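Local coordinates for Emp46p (Saccharomyces cerevisiae, PDB 2A6V), which serves as a lectin-like cargo receptor involved in the secretion of glycoproteins, its carbohydrate recognition domain binding potassium rather than depending on calcium, at residues L100-L114 with V125-I138. Residues are numbered along the deposited sequence; the frame is centred on the assembly and turned at random.
Sequences LFGGSSKKFNGLMIL and VTAYLNDGTKDLDI. With K (potassium ion), chain C.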
ATOM      1  N   LEU A 100       4.945  -1.351  12.295  1.00 14.30           N
ATOM      2  CA  LEU A 100       5.185  -2.092  11.069  1.00 14.05           C
ATOM      3  C   LEU A 100       5.105  -1.165   9.841  1.00 13.23           C
ATOM      4  O   LEU A 100       4.035  -0.695   9.458  1.00 13.59           O
ATOM      5  CB  LEU A 100       4.158  -3.227  10.969  1.00 15.33           C
ATOM      6  CG  LEU A 100       4.391  -4.282   9.899  1.00 16.72           C
ATOM      7  CD1 LEU A 100       5.772  -4.940   9.991  1.00 17.10           C
ATOM      8  CD2 LEU A 100       3.283  -5.329   9.995  1.00 16.48           C
ATOM      9  N   PHE A 101       6.267  -0.863   9.269  1.00 13.14           N
ATOM     10  CA  PHE A 101       6.410   0.017   8.093  1.00 13.19           C
ATOM     11  C   PHE A 101       5.640   1.316   8.144  1.00 13.35           C
ATOM     12  O   PHE A 101       5.077   1.770   7.167  1.00 13.51           O
ATOM     13  CB  PHE A 101       6.235  -0.813   6.805  1.00 12.67           C
ATOM     14  CG  PHE A 101       7.318  -1.821   6.656  1.00 12.26           C
ATOM     15  CD1 PHE A 101       8.546  -1.438   6.177  1.00 11.51           C
ATOM     16  CD2 PHE A 101       7.143  -3.135   7.125  1.00 10.52           C
ATOM     17  CE1 PHE A 101       9.586  -2.328   6.089  1.00 12.80           C
ATOM     18  CE2 PHE A 101       8.181  -4.030   7.069  1.00 12.17           C
ATOM     19  CZ  PHE A 101       9.416  -3.629   6.538  1.00 11.53           C
ATOM     20  N   GLY A 102       5.627   1.922   9.329  1.00 14.46           N
ATOM     21  CA  GLY A 102       4.957   3.183   9.550  1.00 14.51           C
ATOM     22  C   GLY A 102       3.438   3.138   9.489  1.00 15.18           C
ATOM     23  O   GLY A 102       2.789   4.180   9.470  1.00 16.02           O
ATOM     24  N   GLY A 103       2.856   1.959   9.469  1.00 15.01           N
ATOM     25  CA  GLY A 103       1.463   1.830   9.115  1.00 16.08           C
ATOM     26  C   GLY A 103       0.535   1.071  10.044  1.00 16.34           C
ATOM     27  O   GLY A 103      -0.675   1.303  10.017  1.00 19.08           O
ATOM     28  N   SER A 104       1.080   0.157  10.826  1.00 16.39           N
ATOM     29  CA  SER A 104       0.255  -0.785  11.580  1.00 16.03           C
ATOM     30  C   SER A 104       1.001  -1.329  12.790  1.00 16.17           C
ATOM     31  O   SER A 104       2.226  -1.344  12.839  1.00 15.90           O
ATOM     32  CB  SER A 104      -0.100  -1.955  10.652  1.00 16.12           C
ATOM     33  OG  SER A 104      -0.946  -2.907  11.289  1.00 16.99           O
ATOM     34  N   SER A 105       0.251  -1.845  13.757  1.00 16.27           N
ATOM     35  CA  SER A 105       0.781  -2.784  14.726  1.00 16.82           C
ATOM     36  C   SER A 105       1.319  -4.024  14.014  1.00 16.68           C
ATOM     37  O   SER A 105       0.845  -4.386  12.932  1.00 16.56           O
ATOM     38  CB  SER A 105      -0.353  -3.204  15.664  1.00 17.08           C
ATOM     39  OG  SER A 105       0.048  -4.214  16.539  1.00 19.02           O
ATOM     40  N   LYS A 106       2.280  -4.701  14.620  1.00 17.67           N
ATOM     41  CA  LYS A 106       2.730  -5.997  14.148  1.00 18.43           C
ATOM     42  C   LYS A 106       1.576  -7.003  14.173  1.00 18.37           C
ATOM     43  O   LYS A 106       1.533  -7.947  13.373  1.00 18.20           O
ATOM     44  CB  LYS A 106       3.890  -6.511  15.005  1.00 18.83           C
ATOM     45  CG  LYS A 106       5.175  -5.722  14.806  1.00 20.65           C
ATOM     46  CD  LYS A 106       6.423  -6.442  15.331  1.00 23.19           C
ATOM     47  CE  LYS A 106       6.488  -6.460  16.836  1.00 24.25           C
ATOM     48  NZ  LYS A 106       7.814  -6.952  17.320  1.00 23.19           N
ATOM     49  N   LYS A 107       0.641  -6.800  15.100  1.00 18.77           N
ATOM     50  CA  LYS A 107      -0.556  -7.616  15.182  1.00 19.82           C
ATOM     51  C   LYS A 107      -1.714  -6.905  14.475  1.00 19.25           C
ATOM     52  O   LYS A 107      -2.216  -5.869  14.931  1.00 20.07           O
ATOM     53  CB  LYS A 107      -0.910  -7.906  16.650  1.00 20.88           C
ATOM     54  CG  LYS A 107      -2.006  -8.953  16.813  1.00 24.37           C
ATOM     55  CD  LYS A 107      -2.433  -9.139  18.284  1.00 28.16           C
ATOM     56  CE  LYS A 107      -1.291  -9.548  19.193  1.00 31.34           C
ATOM     57  NZ  LYS A 107      -0.590 -10.780  18.742  1.00 33.98           N
ATOM     58  N   PHE A 108      -2.109  -7.449  13.332  1.00 19.17           N
ATOM     59  CA  PHE A 108      -3.175  -6.857  12.530  1.00 18.45           C
ATOM     60  C   PHE A 108      -3.947  -7.967  11.832  1.00 18.52           C
ATOM     61  O   PHE A 108      -3.514  -9.115  11.790  1.00 17.32           O
ATOM     62  CB  PHE A 108      -2.604  -5.846  11.517  1.00 18.19           C
ATOM     63  CG  PHE A 108      -1.776  -6.469  10.428  1.00 17.20           C
ATOM     64  CD1 PHE A 108      -2.341  -6.835   9.208  1.00 17.13           C
ATOM     65  CD2 PHE A 108      -0.434  -6.696  10.621  1.00 16.59           C
ATOM     66  CE1 PHE A 108      -1.552  -7.424   8.216  1.00 16.80           C
ATOM     67  CE2 PHE A 108       0.344  -7.275   9.646  1.00 16.94           C
ATOM     68  CZ  PHE A 108      -0.209  -7.638   8.437  1.00 16.82           C
ATOM     69  N   ASN A 109      -5.103  -7.593  11.316  1.00 18.74           N
ATOM     70  CA  ASN A 109      -5.985  -8.492  10.621  1.00 19.18           C
ATOM     71  C   ASN A 109      -6.136  -7.972   9.208  1.00 18.67           C
ATOM     72  O   ASN A 109      -6.820  -6.980   8.949  1.00 18.60           O
ATOM     73  CB  ASN A 109      -7.337  -8.545  11.327  1.00 19.58           C
ATOM     74  CG  ASN A 109      -8.139  -9.747  10.930  1.00 22.32           C
ATOM     75  OD1 ASN A 109      -8.142 -10.167   9.768  1.00 25.78           O
ATOM     76  ND2 ASN A 109      -8.825 -10.335  11.913  1.00 26.99           N
ATOM     77  N   GLY A 110      -5.443  -8.613   8.288  1.00 17.52           N
ATOM     78  CA  GLY A 110      -5.538  -8.210   6.909  1.00 16.36           C
ATOM     79  C   GLY A 110      -4.346  -8.584   6.081  1.00 14.94           C
ATOM     80  O   GLY A 110      -3.651  -9.558   6.365  1.00 14.86           O
ATOM     81  N   LEU A 111      -4.118  -7.776   5.052  1.00 14.17           N
ATOM     82  CA  LEU A 111      -3.149  -8.021   4.004  1.00 13.23           C
ATOM     83  C   LEU A 111      -2.184  -6.859   3.946  1.00 13.36           C
ATOM     84  O   LEU A 111      -2.599  -5.701   3.971  1.00 12.85           O
ATOM     85  CB  LEU A 111      -3.871  -8.164   2.671  1.00 13.49           C
ATOM     86  CG  LEU A 111      -3.029  -8.164   1.403  1.00 13.90           C
ATOM     87  CD1 LEU A 111      -2.110  -9.408   1.307  1.00 14.66           C
ATOM     88  CD2 LEU A 111      -3.931  -8.064   0.173  1.00 15.32           C
ATOM     89  N   MET A 112      -0.897  -7.183   3.934  1.00 12.02           N
ATOM     90  CA  MET A 112       0.170  -6.215   3.764  1.00 12.38           C
ATOM     91  C   MET A 112       0.988  -6.633   2.551  1.00 11.85           C
ATOM     92  O   MET A 112       1.571  -7.729   2.540  1.00 12.56           O
ATOM     93  CB  MET A 112       1.074  -6.196   4.998  1.00 12.29           C
ATOM     94  CG  MET A 112       2.191  -5.173   4.916  1.00 12.09           C
ATOM     95  SD  MET A 112       3.421  -5.212   6.212  1.00 13.68           S
ATOM     96  CE  MET A 112       4.241  -6.733   5.833  1.00 14.11           C
ATOM     97  N   ILE A 113       1.107  -5.750   1.567  1.00 11.17           N
ATOM     98  CA  ILE A 113       1.925  -5.956   0.385  1.00 12.15           C
ATOM     99  C   ILE A 113       3.096  -5.002   0.511  1.00 11.61           C
ATOM    100  O   ILE A 113       2.912  -3.776   0.549  1.00 12.23           O
ATOM    101  CB  ILE A 113       1.119  -5.708  -0.911  1.00 12.51           C
ATOM    102  CG1 ILE A 113      -0.084  -6.676  -0.963  1.00 14.37           C
ATOM    103  CG2 ILE A 113       2.018  -5.829  -2.123  1.00 14.51           C
ATOM    104  CD1 ILE A 113      -1.014  -6.470  -2.150  1.00 16.44           C
ATOM    105  N   LEU A 114       4.303  -5.542   0.586  1.00 11.85           N
ATOM    106  CA  LEU A 114       5.444  -4.814   1.041  1.00 11.37           C
ATOM    107  C   LEU A 114       6.512  -4.764  -0.029  1.00 11.54           C
ATOM    108  O   LEU A 114       6.888  -5.803  -0.571  1.00 11.43           O
ATOM    109  CB  LEU A 114       5.993  -5.481   2.296  1.00 11.90           C
ATOM    110  CG  LEU A 114       7.259  -4.913   2.884  1.00 11.43           C
ATOM    111  CD1 LEU A 114       7.104  -3.475   3.354  1.00 12.43           C
ATOM    112  CD2 LEU A 114       7.684  -5.804   4.043  1.00 13.25           C
ATOM    113  N   VAL A 125       8.600  -7.530  -3.870  1.00 10.58           N
ATOM    114  CA  VAL A 125       7.266  -7.457  -3.325  1.00 10.74           C
ATOM    115  C   VAL A 125       7.046  -8.740  -2.539  1.00 10.85           C
ATOM    116  O   VAL A 125       7.220  -9.833  -3.073  1.00 12.59           O
ATOM    117  CB  VAL A 125       6.187  -7.352  -4.448  1.00 10.38           C
ATOM    118  CG1 VAL A 125       4.799  -7.290  -3.874  1.00 11.79           C
ATOM    119  CG2 VAL A 125       6.433  -6.161  -5.329  1.00 11.17           C
ATOM    120  N   THR A 126       6.681  -8.615  -1.281  1.00 10.79           N
ATOM    121  CA  THR A 126       6.271  -9.752  -0.454  1.00 11.05           C
ATOM    122  C   THR A 126       4.916  -9.486   0.144  1.00 10.73           C
ATOM    123  O   THR A 126       4.645  -8.360   0.583  1.00 11.29           O
ATOM    124  CB  THR A 126       7.309 -10.091   0.639  1.00 10.20           C
ATOM    125  OG1 THR A 126       7.747  -8.898   1.320  1.00 10.72           O
ATOM    126  CG2 THR A 126       8.558 -10.718   0.008  1.00 11.28           C
ATOM    127  N   ALA A 127       4.036 -10.471   0.089  1.00 10.90           N
ATOM    128  CA  ALA A 127       2.657 -10.332   0.524  1.00 11.61           C
ATOM    129  C   ALA A 127       2.420 -11.184   1.759  1.00 12.67           C
ATOM    130  O   ALA A 127       2.720 -12.384   1.761  1.00 12.87           O
ATOM    131  CB  ALA A 127       1.714 -10.723  -0.606  1.00 11.94           C
ATOM    132  N   TYR A 128       1.877 -10.563   2.799  1.00 12.97           N
ATOM    133  CA  TYR A 128       1.690 -11.206   4.085  1.00 13.22           C
ATOM    134  C   TYR A 128       0.229 -11.108   4.483  1.00 14.82           C
ATOM    135  O   TYR A 128      -0.421 -10.076   4.304  1.00 15.01           O
ATOM    136  CB  TYR A 128       2.511 -10.479   5.145  1.00 13.17           C
ATOM    137  CG  TYR A 128       3.996 -10.632   5.041  1.00 12.78           C
ATOM    138  CD1 TYR A 128       4.665 -11.559   5.833  1.00 13.42           C
ATOM    139  CD2 TYR A 128       4.753  -9.824   4.204  1.00 12.76           C
ATOM    140  CE1 TYR A 128       6.031 -11.695   5.769  1.00 12.41           C
ATOM    141  CE2 TYR A 128       6.162  -9.958   4.145  1.00 12.67           C
ATOM    142  CZ  TYR A 128       6.781 -10.925   4.934  1.00 11.58           C
ATOM    143  OH  TYR A 128       8.156 -11.083   4.889  1.00 14.30           O
ATOM    144  N   LEU A 129      -0.282 -12.173   5.085  1.00 15.85           N
ATOM    145  CA  LEU A 129      -1.581 -12.177   5.716  1.00 17.63           C
ATOM    146  C   LEU A 129      -1.415 -12.336   7.216  1.00 18.60           C
ATOM    147  O   LEU A 129      -0.569 -13.097   7.675  1.00 20.28           O
ATOM    148  CB  LEU A 129      -2.398 -13.346   5.171  1.00 18.02           C
ATOM    149  CG  LEU A 129      -3.087 -13.154   3.842  1.00 20.91           C
ATOM    150  CD1 LEU A 129      -3.586 -14.516   3.324  1.00 24.20           C
ATOM    151  CD2 LEU A 129      -4.227 -12.172   3.964  1.00 22.01           C
ATOM    152  N   ASN A 130      -2.199 -11.603   7.988  1.00 19.09           N
ATOM    153  CA  ASN A 130      -2.257 -11.792   9.425  1.00 20.37           C
ATOM    154  C   ASN A 130      -3.730 -11.820   9.814  1.00 21.72           C
ATOM    155  O   ASN A 130      -4.536 -11.123   9.229  1.00 20.22           O
ATOM    156  CB  ASN A 130      -1.492 -10.673  10.142  1.00 20.19           C
ATOM    157  CG  ASN A 130      -1.217 -10.989  11.600  1.00 21.91           C
ATOM    158  OD1 ASN A 130      -1.698 -11.997  12.137  1.00 23.92           O
ATOM    159  ND2 ASN A 130      -0.435 -10.136  12.255  1.00 18.63           N
ATOM    160  N   ASP A 131      -4.072 -12.675  10.770  1.00 24.02           N
ATOM    161  CA  ASP A 131      -5.454 -12.826  11.228  1.00 25.74           C
ATOM    162  C   ASP A 131      -5.730 -12.152  12.563  1.00 26.72           C
ATOM    163  O   ASP A 131      -6.782 -12.379  13.179  1.00 27.42           O
ATOM    164  CB  ASP A 131      -5.821 -14.313  11.304  1.00 26.37           C
ATOM    165  CG  ASP A 131      -4.958 -15.090  12.281  1.00 27.30           C
ATOM    166  OD1 ASP A 131      -4.142 -14.490  13.017  1.00 29.07           O
ATOM    167  OD2 ASP A 131      -5.030 -16.329  12.375  1.00 32.13           O
ATOM    168  N   GLY A 132      -4.787 -11.340  13.035  1.00 27.50           N
ATOM    169  CA  GLY A 132      -4.998 -10.539  14.226  1.00 28.65           C
ATOM    170  C   GLY A 132      -4.604 -11.209  15.532  1.00 29.11           C
ATOM    171  O   GLY A 132      -4.668 -10.568  16.578  1.00 30.10           O
ATOM    172  N   THR A 133      -4.165 -12.465  15.478  1.00 30.01           N
ATOM    173  CA  THR A 133      -3.881 -13.250  16.692  1.00 30.76           C
ATOM    174  C   THR A 133      -2.398 -13.275  17.067  1.00 30.94           C
ATOM    175  O   THR A 133      -2.054 -13.615  18.198  1.00 32.02           O
ATOM    176  CB  THR A 133      -4.372 -14.710  16.535  1.00 30.56           C
ATOM    177  OG1 THR A 133      -3.605 -15.392  15.540  1.00 31.88           O
ATOM    178  CG2 THR A 133      -5.806 -14.779  16.011  1.00 31.26           C
ATOM    179  N   LYS A 134      -1.520 -12.935  16.125  1.00 30.82           N
ATOM    180  CA  LYS A 134      -0.077 -12.991  16.376  1.00 30.39           C
ATOM    181  C   LYS A 134       0.649 -11.775  15.799  1.00 28.83           C
ATOM    182  O   LYS A 134       0.132 -11.086  14.918  1.00 28.30           O
ATOM    183  CB  LYS A 134       0.503 -14.282  15.787  1.00 31.25           C
ATOM    184  CG  LYS A 134       1.692 -14.855  16.546  1.00 33.92           C
ATOM    185  CD  LYS A 134       2.403 -15.920  15.718  1.00 36.63           C
ATOM    186  CE  LYS A 134       3.458 -16.659  16.528  1.00 38.15           C
ATOM    187  NZ  LYS A 134       4.300 -17.555  15.674  1.00 39.62           N
ATOM    188  N   ASP A 135       1.839 -11.514  16.336  1.00 27.12           N
ATOM    189  CA  ASP A 135       2.712 -10.449  15.857  1.00 26.04           C
ATOM    190  C   ASP A 135       3.442 -10.940  14.622  1.00 24.64           C
ATOM    191  O   ASP A 135       4.060 -12.008  14.630  1.00 24.84           O
ATOM    192  CB  ASP A 135       3.778 -10.096  16.901  1.00 26.37           C
ATOM    193  CG  ASP A 135       3.290  -9.131  17.961  1.00 27.81           C
ATOM    194  OD1 ASP A 135       4.125  -8.784  18.818  1.00 31.94           O
ATOM    195  OD2 ASP A 135       2.136  -8.649  18.033  1.00 31.55           O
ATOM    196  N   LEU A 136       3.368 -10.162  13.556  1.00 22.15           N
ATOM    197  CA  LEU A 136       4.159 -10.425  12.370  1.00 21.35           C
ATOM    198  C   LEU A 136       5.571  -9.940  12.631  1.00 21.31           C
ATOM    199  O   LEU A 136       5.779  -8.731  12.815  1.00 21.31           O
ATOM    200  CB  LEU A 136       3.564  -9.680  11.169  1.00 20.42           C
ATOM    201  CG  LEU A 136       4.039 -10.070   9.757  1.00 19.76           C
ATOM    202  CD1 LEU A 136       3.079  -9.514   8.702  1.00 19.81           C
ATOM    203  CD2 LEU A 136       5.437  -9.565   9.437  1.00 22.15           C
ATOM    204  N   ASP A 137       6.522 -10.874  12.663  1.00 21.03           N
ATOM    205  CA  ASP A 137       7.945 -10.544  12.699  1.00 21.49           C
ATOM    206  C   ASP A 137       8.426 -10.598  11.263  1.00 20.35           C
ATOM    207  O   ASP A 137       8.412 -11.656  10.649  1.00 20.46           O
ATOM    208  CB  ASP A 137       8.745 -11.534  13.567  1.00 22.41           C
ATOM    209  CG  ASP A 137      10.231 -11.519  13.241  1.00 25.30           C
ATOM    210  OD1 ASP A 137      10.823 -10.428  13.060  1.00 29.85           O
ATOM    211  OD2 ASP A 137      10.901 -12.558  13.129  1.00 28.96           O
ATOM    212  N   ILE A 138       8.853  -9.468  10.722  1.00 19.70           N
ATOM    213  CA  ILE A 138       9.096  -9.382   9.288  1.00 18.97           C
ATOM    214  C   ILE A 138      10.167 -10.369   8.854  1.00 19.08           C
ATOM    215  O   ILE A 138      10.131 -10.854   7.734  1.00 18.02           O
ATOM    216  CB  ILE A 138       9.437  -7.921   8.866  1.00 18.93           C
ATOM    217  CG1 ILE A 138       9.327  -7.748   7.353  1.00 18.83           C
ATOM    218  CG2 ILE A 138      10.809  -7.527   9.359  1.00 19.27           C
ATOM    219  CD1 ILE A 138       7.955  -8.006   6.826  1.00 17.05           C
TER
HETATM  220  K     K C   1       9.636 -13.042   6.359  1.00 15.90           K
HETATM  221  O   HOH W   1       9.360  -7.293   0.001  1.00 11.62           O
HETATM  222  O   HOH W   2      11.985 -12.582   4.866  1.00 16.75           O
HETATM  223  O   HOH W   3       9.753 -15.644   5.201  1.00 16.26           O
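Met112 and Tyr128 are paired across two antiparallel strands, with side chains lying alongside each other and pointing the same way. Met112 runs extended and then bends at its thioether (chi3 69°), which brings CE to 3.5 Å from Tyr128 CD2. That methyl also touches Leu136 CD1 and Ile138 CD1, and Leu114 CD2 packs 3.6 Å from Ile138 CD1. Ile138 CG1 in turn meets the edge of the Phe101 ring, while Leu114 CD1 covers one face of that ring. Further along, Asn130 CB sits over the face of Phe108, 3.7 Å from the ring centroid, and Leu136 CD1 comes to the ring's edge. The amide of Asn130 stands steeply to that ring; its ND2 donates almost straight to Lys134 O (2.9 Å) and its OD1 accepts from Gly132 N in an Asx turn, so one side chain holds two points of the turn. The returning chain is held by a hydrogen bond from Leu136 N to Lys106 O (2.9 Å) and, among exposed side chains, by a salt bridge from Lys107 NZ to Asp135 OD2 (3.5 Å). Paired backbone bonds at Gly110–Asn130, Met112–Tyr128 and Leu114–Thr126 hold the strands together. Potassium, in the plane of the tyrosine ring, is bound by Ile138 O at 2.6 Å and by Tyr128 OH at 2.9 Å; Glu139, Ser141 and two waters complete the site. Strand and returning chain thus contribute Tyr128 and Ile138 to a potassium site beside one sheet of the legume-lectin-like beta sandwich.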